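Local coordinates for beta-L-arabinobiosidase (Bacteroides thetaiotaomicron, PDB 5MQR), which probably hydrolyses glycosidic linkages in plant pectin and combines a sialidase-like propeller part with a helical glycoside hydrolase part, at residues A[34-39]-A[331-336]; A[78-83]-A[87-92]; A[634-639]-A[990-995]; A[754-759]-A[891-896]; A[1093-1096]-A[1100-1103]. All blocks are in the same frame, centred on the assembly; numbering follows the deposited sequence.

Contact 1 of 5, residues A[34-39]-A[331-336]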
# COMPACT_ATOMS: atom_id res chain seq x y z
N GLU A 34 -1.69 15.18 -10.77
CA GLU A 34 -1.16 14.46 -11.93
C GLU A 34 -1.94 14.81 -13.17
O GLU A 34 -3.17 14.78 -13.17
CB GLU A 34 -1.16 12.95 -11.66
CG GLU A 34 -0.25 12.60 -10.46
CD GLU A 34 -0.37 11.16 -9.98
OE1 GLU A 34 -1.45 10.76 -9.44
OE2 GLU A 34 0.63 10.41 -10.14
N LEU A 35 -1.19 15.21 -14.20
CA LEU A 35 -1.71 15.56 -15.53
C LEU A 35 -1.15 14.60 -16.56
O LEU A 35 -0.02 14.12 -16.39
CB LEU A 35 -1.30 16.98 -15.93
CG LEU A 35 -1.58 18.05 -14.89
CD1 LEU A 35 -1.11 19.39 -15.43
CD2 LEU A 35 -3.06 18.09 -14.54
N SER A 36 -1.93 14.31 -17.62
CA SER A 36 -1.45 13.47 -18.71
C SER A 36 -0.90 14.37 -19.83
O SER A 36 -1.52 15.38 -20.20
CB SER A 36 -2.60 12.58 -19.20
OG SER A 36 -2.15 11.71 -20.21
N ASN A 37 0.28 14.03 -20.33
CA ASN A 37 0.94 14.76 -21.38
C ASN A 37 0.66 14.08 -22.74
O ASN A 37 1.22 13.02 -23.01
CB ASN A 37 2.46 14.83 -21.09
CG ASN A 37 3.23 15.50 -22.22
OD1 ASN A 37 2.65 16.03 -23.16
ND2 ASN A 37 4.54 15.46 -22.13
N PRO A 38 -0.19 14.69 -23.59
CA PRO A 38 -0.63 14.05 -24.84
C PRO A 38 0.47 13.78 -25.90
O PRO A 38 0.23 13.02 -26.83
CB PRO A 38 -1.68 15.02 -25.39
CG PRO A 38 -1.34 16.31 -24.80
CD PRO A 38 -0.77 16.03 -23.44
N THR A 39 1.62 14.42 -25.76
CA THR A 39 2.81 14.17 -26.58
C THR A 39 3.33 12.71 -26.45
O THR A 39 3.99 12.21 -27.35
CB THR A 39 3.90 15.22 -26.27
OG1 THR A 39 3.49 16.48 -26.81
CG2 THR A 39 5.25 14.89 -26.90
N ARG A 331 -7.80 10.81 -27.80
CA ARG A 331 -8.26 9.55 -27.24
C ARG A 331 -7.12 8.65 -26.83
O ARG A 331 -7.08 7.49 -27.18
CB ARG A 331 -9.26 8.88 -28.19
CG ARG A 331 -10.40 9.81 -28.52
CD ARG A 331 -11.51 9.12 -29.27
NE ARG A 331 -12.58 10.06 -29.60
CZ ARG A 331 -13.86 9.75 -29.82
NH1 ARG A 331 -14.29 8.48 -29.78
NH2 ARG A 331 -14.74 10.72 -30.07
N TRP A 332 -6.21 9.18 -26.02
CA TRP A 332 -5.14 8.38 -25.41
C TRP A 332 -4.50 9.15 -24.24
O TRP A 332 -4.61 10.35 -24.20
CB TRP A 332 -4.06 8.06 -26.43
CG TRP A 332 -3.24 9.24 -26.92
CD1 TRP A 332 -2.19 9.83 -26.28
CD2 TRP A 332 -3.38 9.92 -28.17
NE1 TRP A 332 -1.65 10.83 -27.06
CE2 TRP A 332 -2.37 10.92 -28.22
CE3 TRP A 332 -4.24 9.78 -29.26
CZ2 TRP A 332 -2.22 11.79 -29.31
CZ3 TRP A 332 -4.08 10.64 -30.37
CH2 TRP A 332 -3.08 11.62 -30.38
N PRO A 333 -3.86 8.48 -23.30
CA PRO A 333 -4.02 7.04 -23.04
C PRO A 333 -5.38 6.76 -22.42
O PRO A 333 -6.22 7.65 -22.31
CB PRO A 333 -2.93 6.76 -22.02
CG PRO A 333 -2.89 8.04 -21.22
CD PRO A 333 -3.21 9.16 -22.17
N LEU A 334 -5.59 5.51 -22.05
CA LEU A 334 -6.73 5.17 -21.21
C LEU A 334 -6.14 5.10 -19.80
O LEU A 334 -5.14 4.41 -19.58
CB LEU A 334 -7.33 3.83 -21.61
CG LEU A 334 -8.71 3.51 -21.03
CD1 LEU A 334 -9.75 4.46 -21.59
CD2 LEU A 334 -9.09 2.08 -21.37
N ALA A 335 -6.74 5.85 -18.88
CA ALA A 335 -6.21 6.05 -17.54
C ALA A 335 -7.25 5.69 -16.49
O ALA A 335 -8.43 5.51 -16.80
CB ALA A 335 -5.79 7.50 -17.39
N ILE A 336 -6.79 5.60 -15.26
CA ILE A 336 -7.63 5.29 -14.11
C ILE A 336 -7.33 6.30 -12.99
O ILE A 336 -6.17 6.66 -12.74
CB ILE A 336 -7.45 3.83 -13.62
CG1 ILE A 336 -8.40 3.53 -12.44
CG2 ILE A 336 -5.99 3.51 -13.26
CD1 ILE A 336 -8.45 2.06 -12.04
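Pro38 and Ser36 meet Trp332 and Pro333 in a small loop-to-loop contact, where the chain between strands 29-30 and 52-57 passes over the entrance to strand 334-339 of a propeller blade. The one hydrogen bond across it runs from the indole N-H to a main-chain carbonyl: Trp332 NE1 lies 2.9 Å from Pro38 O, with an N-H...O angle of 155°. The oxygen lies at the edge of the indole, practically in the ring plane, while the nitrogen is tilted slightly out of the carbonyl plane. Tryptophan suits the place because one broad apolar group also carries a single N-H. Its CG sits between the backbone N and the carbonyl carbon (chi1 68°), which brings the ring edge up to the loop. The peptide bond between Trp332 and Pro333 is cis, a form that proline makes accessible. The Pro333 ring then comes close to the serine, Ser36 OG touching Pro333 CD at 3.4 Å in a plain van der Waals approach. Asn37 turns away and shapes its own loop instead: Asn37 OD1 accepts from Thr39 N at 3.2 Å, an Asx turn, while its ND2 reaches Gln44, a sodium ligand. Beyond the contact, Trp332 packs on Phe330 and Ile355, and strand 334-339 continues between strands 321-325 and 349-350, its Leu334 and Ile336 touching strand 387-393 of a neighbouring sheet.

Contact 2 of 5, residues A[78-83]-A[87-92]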
# COMPACT_ATOMS: atom_id res chain seq x y z
N PRO A 78 -18.25 -1.04 -26.94
CA PRO A 78 -18.49 -2.26 -26.21
C PRO A 78 -19.37 -2.07 -24.98
O PRO A 78 -19.40 -0.98 -24.40
CB PRO A 78 -17.08 -2.73 -25.82
CG PRO A 78 -16.28 -1.48 -25.73
CD PRO A 78 -16.87 -0.56 -26.77
N MSE A 79 -20.07 -3.14 -24.62
CA MSE A 79 -20.83 -3.27 -23.37
C MSE A 79 -20.36 -4.51 -22.69
O MSE A 79 -19.85 -5.44 -23.34
CB MSE A 79 -22.33 -3.39 -23.61
CG MSE A 79 -22.88 -2.26 -24.49
SE MSE A 79 -22.98 -0.60 -23.43
CE MSE A 79 -22.37 0.67 -24.83
N LEU A 80 -20.50 -4.55 -21.37
CA LEU A 80 -20.00 -5.67 -20.56
C LEU A 80 -20.94 -6.07 -19.43
O LEU A 80 -21.49 -5.21 -18.74
CB LEU A 80 -18.62 -5.30 -20.01
CG LEU A 80 -17.77 -6.39 -19.36
CD1 LEU A 80 -17.28 -7.43 -20.36
CD2 LEU A 80 -16.59 -5.70 -18.68
N ALA A 81 -21.13 -7.38 -19.27
CA ALA A 81 -21.82 -7.94 -18.11
C ALA A 81 -21.11 -9.23 -17.65
O ALA A 81 -20.24 -9.74 -18.36
CB ALA A 81 -23.28 -8.20 -18.43
N TYR A 82 -21.45 -9.69 -16.45
CA TYR A 82 -20.95 -10.96 -15.91
C TYR A 82 -22.12 -11.76 -15.36
O TYR A 82 -22.83 -11.29 -14.48
CB TYR A 82 -19.92 -10.69 -14.82
CG TYR A 82 -19.21 -11.92 -14.28
CD1 TYR A 82 -18.07 -12.41 -14.89
CD2 TYR A 82 -19.68 -12.58 -13.13
CE1 TYR A 82 -17.41 -13.53 -14.39
CE2 TYR A 82 -19.04 -13.71 -12.62
CZ TYR A 82 -17.91 -14.19 -13.26
OH TYR A 82 -17.26 -15.30 -12.77
N TRP A 83 -22.32 -12.96 -15.87
CA TRP A 83 -23.52 -13.71 -15.58
C TRP A 83 -23.23 -15.18 -15.65
O TRP A 83 -22.62 -15.64 -16.60
CB TRP A 83 -24.56 -13.36 -16.64
CG TRP A 83 -25.88 -13.97 -16.44
CD1 TRP A 83 -26.79 -13.64 -15.49
CD2 TRP A 83 -26.47 -15.00 -17.23
NE1 TRP A 83 -27.92 -14.41 -15.63
CE2 TRP A 83 -27.76 -15.25 -16.71
CE3 TRP A 83 -26.05 -15.74 -18.34
CZ2 TRP A 83 -28.62 -16.21 -17.24
CZ3 TRP A 83 -26.91 -16.69 -18.89
CH2 TRP A 83 -28.18 -16.93 -18.34
N PHE A 87 -18.17 -13.74 -18.50
CA PHE A 87 -18.26 -12.41 -19.08
C PHE A 87 -19.07 -12.47 -20.36
O PHE A 87 -18.96 -13.43 -21.11
CB PHE A 87 -16.89 -11.86 -19.43
CG PHE A 87 -16.00 -11.61 -18.25
CD1 PHE A 87 -15.12 -12.60 -17.81
CD2 PHE A 87 -16.00 -10.38 -17.63
CE1 PHE A 87 -14.27 -12.36 -16.74
CE2 PHE A 87 -15.16 -10.12 -16.57
CZ PHE A 87 -14.30 -11.10 -16.12
N TYR A 88 -19.89 -11.44 -20.58
CA TYR A 88 -20.57 -11.21 -21.84
C TYR A 88 -20.15 -9.83 -22.33
O TYR A 88 -20.26 -8.82 -21.60
CB TYR A 88 -22.08 -11.31 -21.64
CG TYR A 88 -22.50 -12.74 -21.38
CD1 TYR A 88 -22.45 -13.26 -20.10
CD2 TYR A 88 -22.90 -13.57 -22.41
CE1 TYR A 88 -22.80 -14.57 -19.86
CE2 TYR A 88 -23.25 -14.90 -22.17
CZ TYR A 88 -23.19 -15.39 -20.89
OH TYR A 88 -23.54 -16.70 -20.62
N TYR A 89 -19.68 -9.80 -23.59
CA TYR A 89 -19.04 -8.66 -24.22
C TYR A 89 -19.80 -8.42 -25.52
O TYR A 89 -19.84 -9.29 -26.40
CB TYR A 89 -17.58 -9.01 -24.49
CG TYR A 89 -16.68 -7.88 -24.95
CD1 TYR A 89 -16.81 -7.34 -26.22
CD2 TYR A 89 -15.67 -7.38 -24.13
CE1 TYR A 89 -15.99 -6.32 -26.65
CE2 TYR A 89 -14.82 -6.37 -24.56
CZ TYR A 89 -14.99 -5.84 -25.82
OH TYR A 89 -14.19 -4.82 -26.27
N GLN A 90 -20.45 -7.27 -25.61
CA GLN A 90 -21.27 -6.87 -26.76
C GLN A 90 -20.54 -5.74 -27.45
O GLN A 90 -19.94 -4.91 -26.78
CB GLN A 90 -22.62 -6.36 -26.27
CG GLN A 90 -23.68 -6.25 -27.32
CD GLN A 90 -24.76 -5.21 -27.03
OE1 GLN A 90 -24.46 -4.03 -26.89
NE2 GLN A 90 -26.02 -5.64 -27.00
N TYR A 91 -20.56 -5.71 -28.78
CA TYR A 91 -20.03 -4.58 -29.53
C TYR A 91 -20.75 -4.43 -30.86
O TYR A 91 -21.42 -5.35 -31.32
CB TYR A 91 -18.49 -4.68 -29.71
CG TYR A 91 -17.97 -5.71 -30.68
CD1 TYR A 91 -17.68 -7.01 -30.25
CD2 TYR A 91 -17.73 -5.38 -32.01
CE1 TYR A 91 -17.17 -7.96 -31.13
CE2 TYR A 91 -17.23 -6.32 -32.90
CZ TYR A 91 -16.97 -7.61 -32.48
OH TYR A 91 -16.47 -8.52 -33.36
N LEU A 92 -20.63 -3.26 -31.47
CA LEU A 92 -21.25 -3.03 -32.74
C LEU A 92 -20.25 -2.83 -33.85
O LEU A 92 -19.12 -2.47 -33.61
CB LEU A 92 -22.27 -1.92 -32.70
CG LEU A 92 -21.84 -0.51 -32.40
CD1 LEU A 92 -21.49 0.28 -33.66
CD2 LEU A 92 -23.02 0.14 -31.64
O HOH W 1 -22.95 -17.87 -18.32
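Tyr82 sets the edge of its ring on one face of Phe87, with Tyr82 CD1 3.9 Å above the middle of the Phe87 ring. The planes stand at 77°, a T-shaped pair. Tyr82 CG is anti to its own N (chi1 -173°), whereas Phe87 CG lies beside the backbone N (chi1 -65°), and these two different rotamers bring the rings together across a non-hydrogen-bonded pair. Further along the same face, Leu80 CD1 nears Tyr89 CD2 at 4.1 Å. Pro78 lies alongside Tyr89, Pro78 CB 3.6 Å from Tyr89 OH, which is hydrogen-bonded to Trp399 O. On the other face Met79, a selenomethionine, lies beside Gln90, with Met79 CG 3.4 Å from Gln90 OE1; Gln90 NE2 goes to Met166 O. Near the turn, Tyr88 OH approaches the edge of the Trp83 indole, 3.5 Å from Trp83 CE3, and a water joins that hydroxyl to Trp83 O. Ala81, paired with Tyr88, is small enough for Phe155 of strand 148-157 to pack against both. Backbone bonds, such as Tyr88 N to Ala81 O at 2.8 Å, link Met79 with Gln90 and Ala81 with Tyr88. This is the antiparallel beta hairpin that opens a four-stranded blade, the repeating unit of a beta-propeller.

Contact 3 of 5, residues A[634-639]-A[990-995]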
# COMPACT_ATOMS: atom_id res chain seq x y z
N ASN A 634 18.70 19.98 13.06
CA ASN A 634 20.06 20.52 12.92
C ASN A 634 20.10 22.05 12.87
O ASN A 634 21.02 22.65 13.39
CB ASN A 634 20.73 19.92 11.69
CG ASN A 634 21.02 18.44 11.83
OD1 ASN A 634 21.02 17.87 12.93
ND2 ASN A 634 21.25 17.79 10.70
N GLY A 635 19.11 22.67 12.24
CA GLY A 635 19.04 24.11 12.05
C GLY A 635 18.40 24.90 13.19
O GLY A 635 18.63 26.09 13.28
N MSE A 636 17.64 24.25 14.07
CA MSE A 636 16.79 24.99 15.05
C MSE A 636 17.52 25.51 16.27
O MSE A 636 17.02 26.41 16.96
CB MSE A 636 15.58 24.15 15.48
CG MSE A 636 15.92 23.03 16.45
SE MSE A 636 14.37 21.84 16.64
CE MSE A 636 15.26 20.52 17.83
N GLU A 637 18.69 24.93 16.55
CA GLU A 637 19.48 25.28 17.74
C GLU A 637 20.93 24.84 17.52
O GLU A 637 21.22 24.02 16.63
CB GLU A 637 18.87 24.64 19.03
CG GLU A 637 18.74 23.10 19.00
CD GLU A 637 17.69 22.50 19.95
OE1 GLU A 637 17.87 21.32 20.36
OE2 GLU A 637 16.68 23.18 20.29
N ASP A 638 21.84 25.38 18.31
CA ASP A 638 23.26 25.02 18.23
C ASP A 638 23.49 23.55 18.61
O ASP A 638 22.74 22.96 19.40
CB ASP A 638 24.15 25.94 19.10
CG ASP A 638 23.94 25.73 20.62
OD1 ASP A 638 22.79 25.92 21.08
OD2 ASP A 638 24.90 25.38 21.34
N GLU A 639 24.54 22.98 18.03
CA GLU A 639 25.06 21.68 18.40
C GLU A 639 26.08 21.90 19.53
O GLU A 639 27.21 22.29 19.28
CB GLU A 639 25.69 21.04 17.17
CG GLU A 639 26.14 19.60 17.36
CD GLU A 639 26.61 18.93 16.07
OE1 GLU A 639 26.99 19.64 15.12
OE2 GLU A 639 26.62 17.68 16.02
N GLY A 990 9.31 26.10 22.38
CA GLY A 990 8.68 25.78 21.12
C GLY A 990 9.30 24.70 20.26
O GLY A 990 8.81 24.44 19.16
N ARG A 991 10.33 24.04 20.76
CA ARG A 991 11.08 23.05 19.99
C ARG A 991 11.12 21.75 20.75
O ARG A 991 11.10 21.77 21.96
CB ARG A 991 12.51 23.51 19.78
CG ARG A 991 12.64 24.84 19.08
CD ARG A 991 14.09 25.18 18.80
NE ARG A 991 14.83 25.56 20.01
CZ ARG A 991 14.87 26.78 20.52
NH1 ARG A 991 14.18 27.79 19.97
NH2 ARG A 991 15.59 27.00 21.60
N PRO A 992 11.19 20.63 20.03
CA PRO A 992 11.31 19.35 20.73
C PRO A 992 12.50 19.36 21.67
O PRO A 992 13.53 19.98 21.38
CB PRO A 992 11.53 18.33 19.61
CG PRO A 992 11.15 19.00 18.33
CD PRO A 992 11.11 20.48 18.56
N TYR A 993 12.31 18.70 22.81
CA TYR A 993 13.22 18.78 23.92
C TYR A 993 13.01 17.59 24.85
O TYR A 993 11.87 17.28 25.22
CB TYR A 993 12.97 20.08 24.67
CG TYR A 993 13.93 20.32 25.81
CD1 TYR A 993 13.69 19.78 27.06
CD2 TYR A 993 15.07 21.13 25.65
CE1 TYR A 993 14.55 20.02 28.13
CE2 TYR A 993 15.95 21.36 26.71
CZ TYR A 993 15.68 20.78 27.95
OH TYR A 993 16.49 20.98 29.06
N ILE A 994 14.10 16.91 25.19
CA ILE A 994 14.08 15.84 26.18
C ILE A 994 15.14 16.22 27.21
O ILE A 994 16.36 16.26 26.92
CB ILE A 994 14.29 14.42 25.59
CG1 ILE A 994 14.23 13.34 26.68
CG2 ILE A 994 15.61 14.27 24.85
CD1 ILE A 994 12.92 13.29 27.45
N GLY A 995 14.64 16.54 28.40
CA GLY A 995 15.45 16.91 29.55
C GLY A 995 15.34 15.89 30.67
O GLY A 995 14.96 14.74 30.45
O HOH W 2 16.19 19.72 21.80
O HOH W 3 14.74 22.34 22.24
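Arg991 and Pro992 form the second strand of a tiny hairpin, paired with strand 987-988, and meet Met636 and Glu637. The hairpin belongs to the MGH1-like glycoside hydrolase region, a family built on a barrel of helical hairpins, and the contact joins helix 627-636 to this small hairpin. Arg991 is the first residue of 990-995 to touch the other segment. Its aliphatic part slides past Met636, a selenomethionine, in the opposite direction, with Arg991 CD 3.7 Å from Met636 CG. The chain then bends at chi3 (-73°), turning the guanidinium to the acid, and Arg991 NE gives a hydrogen-bonded salt bridge to Glu637 OE2 at 3.0 Å. The carboxylate oxygen lies at the edge of the guanidinium, yet the two planes are almost perpendicular (89°), and only NE bonds to the acid, a single-point bridge rather than a two-pronged one. Met636 O lies over one guanidinium face. An alanine here is likely to leave Glu637 OE2 without its charged partner and to uncover the side of Met636. Pro992 follows, its compact ring fitting between the selenium of Met636 and helix 666-680, where it touches Glu670 and Tyr674; Met636 SE is 4.0 Å from Pro992 CD. From Tyr993 the chain leads away. Glu637 OE1 is bound by Tyr1015 OH, and a water stands between the two segments, 2.7 Å from Glu637 OE1 and 2.7 Å from Pro992 O.

Contact 4 of 5, residues A[754-759]-A[891-896]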
# COMPACT_ATOMS: atom_id res chain seq x y z
N ASN A 754 19.56 -5.46 33.44
CA ASN A 754 20.27 -5.65 32.18
C ASN A 754 20.19 -7.03 31.57
O ASN A 754 20.28 -7.15 30.34
CB ASN A 754 21.72 -5.24 32.30
CG ASN A 754 21.88 -3.75 32.52
OD1 ASN A 754 20.99 -2.95 32.18
ND2 ASN A 754 22.98 -3.38 33.14
N ALA A 755 20.01 -8.06 32.39
CA ALA A 755 19.82 -9.38 31.80
C ALA A 755 18.48 -9.43 31.09
O ALA A 755 18.40 -9.92 29.96
CB ALA A 755 19.93 -10.49 32.83
N ASP A 756 17.43 -8.89 31.71
CA ASP A 756 16.14 -8.72 31.00
C ASP A 756 16.29 -7.92 29.72
O ASP A 756 15.72 -8.30 28.73
CB ASP A 756 15.08 -8.06 31.88
CG ASP A 756 13.87 -7.62 31.13
OD1 ASP A 756 12.93 -8.44 30.98
OD2 ASP A 756 13.85 -6.44 30.71
N ALA A 757 17.04 -6.82 29.76
CA ALA A 757 17.25 -6.00 28.58
C ALA A 757 18.03 -6.71 27.46
O ALA A 757 17.69 -6.54 26.30
CB ALA A 757 17.93 -4.67 28.94
N VAL A 758 19.04 -7.51 27.80
CA VAL A 758 19.76 -8.29 26.80
C VAL A 758 18.87 -9.36 26.15
O VAL A 758 18.93 -9.53 24.92
CB VAL A 758 21.07 -8.89 27.37
CG1 VAL A 758 21.64 -9.97 26.44
CG2 VAL A 758 22.09 -7.79 27.56
N LEU A 759 18.06 -10.06 26.93
CA LEU A 759 17.08 -10.95 26.34
C LEU A 759 16.06 -10.16 25.45
O LEU A 759 15.73 -10.61 24.34
CB LEU A 759 16.38 -11.79 27.40
CG LEU A 759 15.34 -12.80 26.89
CD1 LEU A 759 16.00 -13.81 25.97
CD2 LEU A 759 14.63 -13.48 28.05
N PRO A 891 6.71 -3.94 38.87
CA PRO A 891 6.46 -5.38 38.72
C PRO A 891 5.88 -5.79 37.35
O PRO A 891 6.30 -6.83 36.81
CB PRO A 891 5.47 -5.67 39.84
CG PRO A 891 5.82 -4.67 40.90
CD PRO A 891 6.09 -3.42 40.10
N TRP A 892 4.96 -4.99 36.79
CA TRP A 892 4.39 -5.27 35.47
C TRP A 892 5.34 -5.03 34.27
O TRP A 892 5.11 -5.55 33.20
CB TRP A 892 3.11 -4.48 35.24
CG TRP A 892 1.99 -5.02 36.01
CD1 TRP A 892 1.23 -6.10 35.70
CD2 TRP A 892 1.51 -4.54 37.26
NE1 TRP A 892 0.30 -6.31 36.65
CE2 TRP A 892 0.43 -5.36 37.62
CE3 TRP A 892 1.86 -3.46 38.08
CZ2 TRP A 892 -0.30 -5.16 38.79
CZ3 TRP A 892 1.14 -3.26 39.26
CH2 TRP A 892 0.08 -4.12 39.60
N TYR A 893 6.37 -4.23 34.46
CA TYR A 893 7.46 -4.13 33.47
C TYR A 893 8.06 -5.50 33.13
O TYR A 893 8.53 -5.72 32.02
CB TYR A 893 8.55 -3.18 33.99
CG TYR A 893 9.59 -2.77 33.00
CD1 TYR A 893 10.65 -3.60 32.73
CD2 TYR A 893 9.56 -1.52 32.40
CE1 TYR A 893 11.61 -3.24 31.81
CE2 TYR A 893 10.54 -1.13 31.50
CZ TYR A 893 11.57 -2.00 31.21
OH TYR A 893 12.57 -1.66 30.32
N PHE A 894 8.02 -6.43 34.09
CA PHE A 894 8.55 -7.77 33.89
C PHE A 894 7.48 -8.83 33.98
O PHE A 894 7.79 -10.01 34.16
CB PHE A 894 9.67 -8.04 34.90
CG PHE A 894 10.70 -6.98 34.93
CD1 PHE A 894 11.77 -7.01 34.06
CD2 PHE A 894 10.60 -5.93 35.81
CE1 PHE A 894 12.73 -5.99 34.07
CE2 PHE A 894 11.55 -4.92 35.83
CZ PHE A 894 12.63 -4.95 34.96
N ASN A 895 6.22 -8.43 33.83
CA ASN A 895 5.08 -9.35 33.97
C ASN A 895 5.15 -10.20 35.26
O ASN A 895 4.83 -11.39 35.24
CB ASN A 895 4.95 -10.24 32.72
CG ASN A 895 4.74 -9.42 31.45
OD1 ASN A 895 3.69 -8.84 31.25
ND2 ASN A 895 5.75 -9.37 30.62
N LEU A 896 5.59 -9.58 36.35
CA LEU A 896 5.74 -10.30 37.62
C LEU A 896 4.41 -10.74 38.22
O LEU A 896 4.28 -11.91 38.60
CB LEU A 896 6.56 -9.45 38.62
CG LEU A 896 6.98 -10.06 39.96
CD1 LEU A 896 8.10 -9.25 40.60
CD2 LEU A 896 5.81 -10.14 40.92
O HOH W 4 10.37 -7.90 30.74
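A Schellman motif ends the short helix around 890-893, and there Phe894 turns a ring edge to Asp756 of helix 754-765, within the helical hydrolase region. The carboxylate straddles the CD1-CE1 edge: Asp756 CG is 3.5 Å from Phe894 CE1, while OD1 leans to CD1 and OD2 to CE1. Its plane is turned 79° from that of the ring. Such an approach sets electron-rich oxygens near the weakly positive C-H rim, probably a mild attraction. With Asp756 CG anti to the backbone N (chi1 169°), the carboxylate is carried out from its helix to the ring. Its two oxygens have separate partners. OD2 bonds to Tyr717 OH, while a water 2.6 Å from Asp756 OD1 also donates to Tyr893 O. A leucine in its place would probably leave that water and the Tyr717 hydroxyl each short of a mate. In the cap, Leu896 N reaches back to Pro891 O at 2.9 Å, and Asn895 takes the left-handed position, which asparagine tolerates well. Around the contact, helix 712-719 supplies Tyr717, Phe894 packs on Tyr825 of helix 820-839, and Tyr893 touches Thr956 of helix 948-964.

Contact 5 of 5, residues A[1093-1096]-A[1100-1103]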
# COMPACT_ATOMS: atom_id res chain seq x y z
N GLY A 1093 -0.56 -10.93 6.93
CA GLY A 1093 -1.79 -10.99 7.71
C GLY A 1093 -2.58 -9.70 7.63
O GLY A 1093 -2.06 -8.65 7.26
N HIS A 1094 -3.83 -9.77 8.03
CA HIS A 1094 -4.77 -8.70 7.81
C HIS A 1094 -5.88 -8.81 8.82
O HIS A 1094 -6.31 -9.91 9.15
CB HIS A 1094 -5.33 -8.86 6.40
CG HIS A 1094 -6.65 -8.21 6.19
ND1 HIS A 1094 -6.83 -6.84 6.25
CD2 HIS A 1094 -7.86 -8.73 5.87
CE1 HIS A 1094 -8.09 -6.55 5.99
NE2 HIS A 1094 -8.74 -7.67 5.76
N ALA A 1095 -6.33 -7.66 9.29
CA ALA A 1095 -7.52 -7.56 10.13
C ALA A 1095 -8.34 -6.34 9.70
O ALA A 1095 -7.80 -5.37 9.24
CB ALA A 1095 -7.12 -7.46 11.59
N ASP A 1096 -9.65 -6.42 9.88
CA ASP A 1096 -10.58 -5.33 9.50
C ASP A 1096 -10.56 -4.14 10.47
O ASP A 1096 -11.00 -3.05 10.10
CB ASP A 1096 -12.04 -5.85 9.44
CG ASP A 1096 -12.27 -6.89 8.35
OD1 ASP A 1096 -11.55 -6.93 7.34
OD2 ASP A 1096 -13.23 -7.67 8.52
N ARG A 1100 -5.87 -7.22 18.07
CA ARG A 1100 -4.75 -8.16 18.05
C ARG A 1100 -4.69 -8.98 16.72
O ARG A 1100 -5.68 -9.54 16.28
CB ARG A 1100 -4.80 -9.10 19.25
CG ARG A 1100 -3.61 -10.02 19.34
CD ARG A 1100 -3.71 -11.00 20.49
NE ARG A 1100 -3.26 -10.38 21.73
CZ ARG A 1100 -3.98 -10.23 22.86
NH1 ARG A 1100 -5.24 -10.67 22.96
NH2 ARG A 1100 -3.41 -9.64 23.92
N LEU A 1101 -3.52 -9.05 16.11
CA LEU A 1101 -3.31 -9.79 14.88
C LEU A 1101 -2.03 -10.60 15.04
O LEU A 1101 -0.97 -10.03 15.34
CB LEU A 1101 -3.23 -8.83 13.70
CG LEU A 1101 -2.87 -9.42 12.33
CD1 LEU A 1101 -3.85 -10.51 11.90
CD2 LEU A 1101 -2.82 -8.30 11.30
N VAL A 1102 -2.15 -11.91 14.85
CA VAL A 1102 -1.09 -12.88 15.06
C VAL A 1102 -0.88 -13.63 13.75
O VAL A 1102 -1.82 -14.20 13.21
CB VAL A 1102 -1.48 -13.87 16.18
CG1 VAL A 1102 -0.52 -15.05 16.24
CG2 VAL A 1102 -1.51 -13.15 17.53
N CYS A 1103 0.34 -13.63 13.25
CA CYS A 1103 0.71 -14.35 12.05
C CYS A 1103 1.62 -15.48 12.43
O CYS A 1103 2.81 -15.25 12.70
CB CYS A 1103 1.43 -13.41 11.09
SG CYS A 1103 0.43 -11.98 10.70
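Leu1101 forks over the backbone of the facing strand, CD1 over His1094 O and CD2 over the Gly1093-His1094 peptide. Its CG is anti to the backbone N (chi1 174°), and from there both branches reach the His1094 backbone. Leu1101 CD1 rests 3.7 Å from His1094 O, and Leu1101 CD2 lies 3.7 Å from His1094 N. CD2 also nears the small methyl of Ala1095, with Ala1095 CB 4.4 Å from Leu1101 CD2. A branched aliphatic chain suits this spot, where both methyls pack on main-chain atoms. Cys1103 takes a different rotamer, SG anti to the carbonyl carbon and beside the N (chi1 -57°), which lays its sulfur against the glycine, Cys1103 SG 3.9 Å from Gly1093 CA. Glycine fits because a CB would point toward Cys1103 and clash with SG. Ala1095 likewise keeps its side short where it turns to the leucine, whereas His1094, between them, directs its CB away and lays its ring by Arg1084. The two strands run antiparallel, their axes 7.3 Å apart at an angle of 163°, too far for backbone pairing; they meet through side chains. Each pairs elsewhere. Strand 1090-1095 edges the five-stranded sheet of the glycosyl hydrolase family 65 C-terminal region, beside strand 1082-1087, whose Ile1085 also touches Leu1101 and Cys1103, while strand 1101-1103 forms a small separate sheet with strand 1040-1042.

Overall arrangement
Four of the contacts form two pairs, one in the propeller part and one in the helical part, with contact 5 between. Contact 2 is nested in the chain loop closed by contact 1; their centres are 25 Å apart. Contact 4 is nested likewise within contact 3, centres 32 Å apart. Contact 5 lies nearest the chain centre, about 38 Å between centres from each of contacts 1, 2 and 3, and 26 Å from contact 4. The centres of contacts 2 and 4 are 64 Å apart, on opposite sides of the chain's centre. Metal ions accompany the propeller pair: Ser36's side chain is about 9 Å from the bound sodium, and Met79's about 4 Å from a calcium.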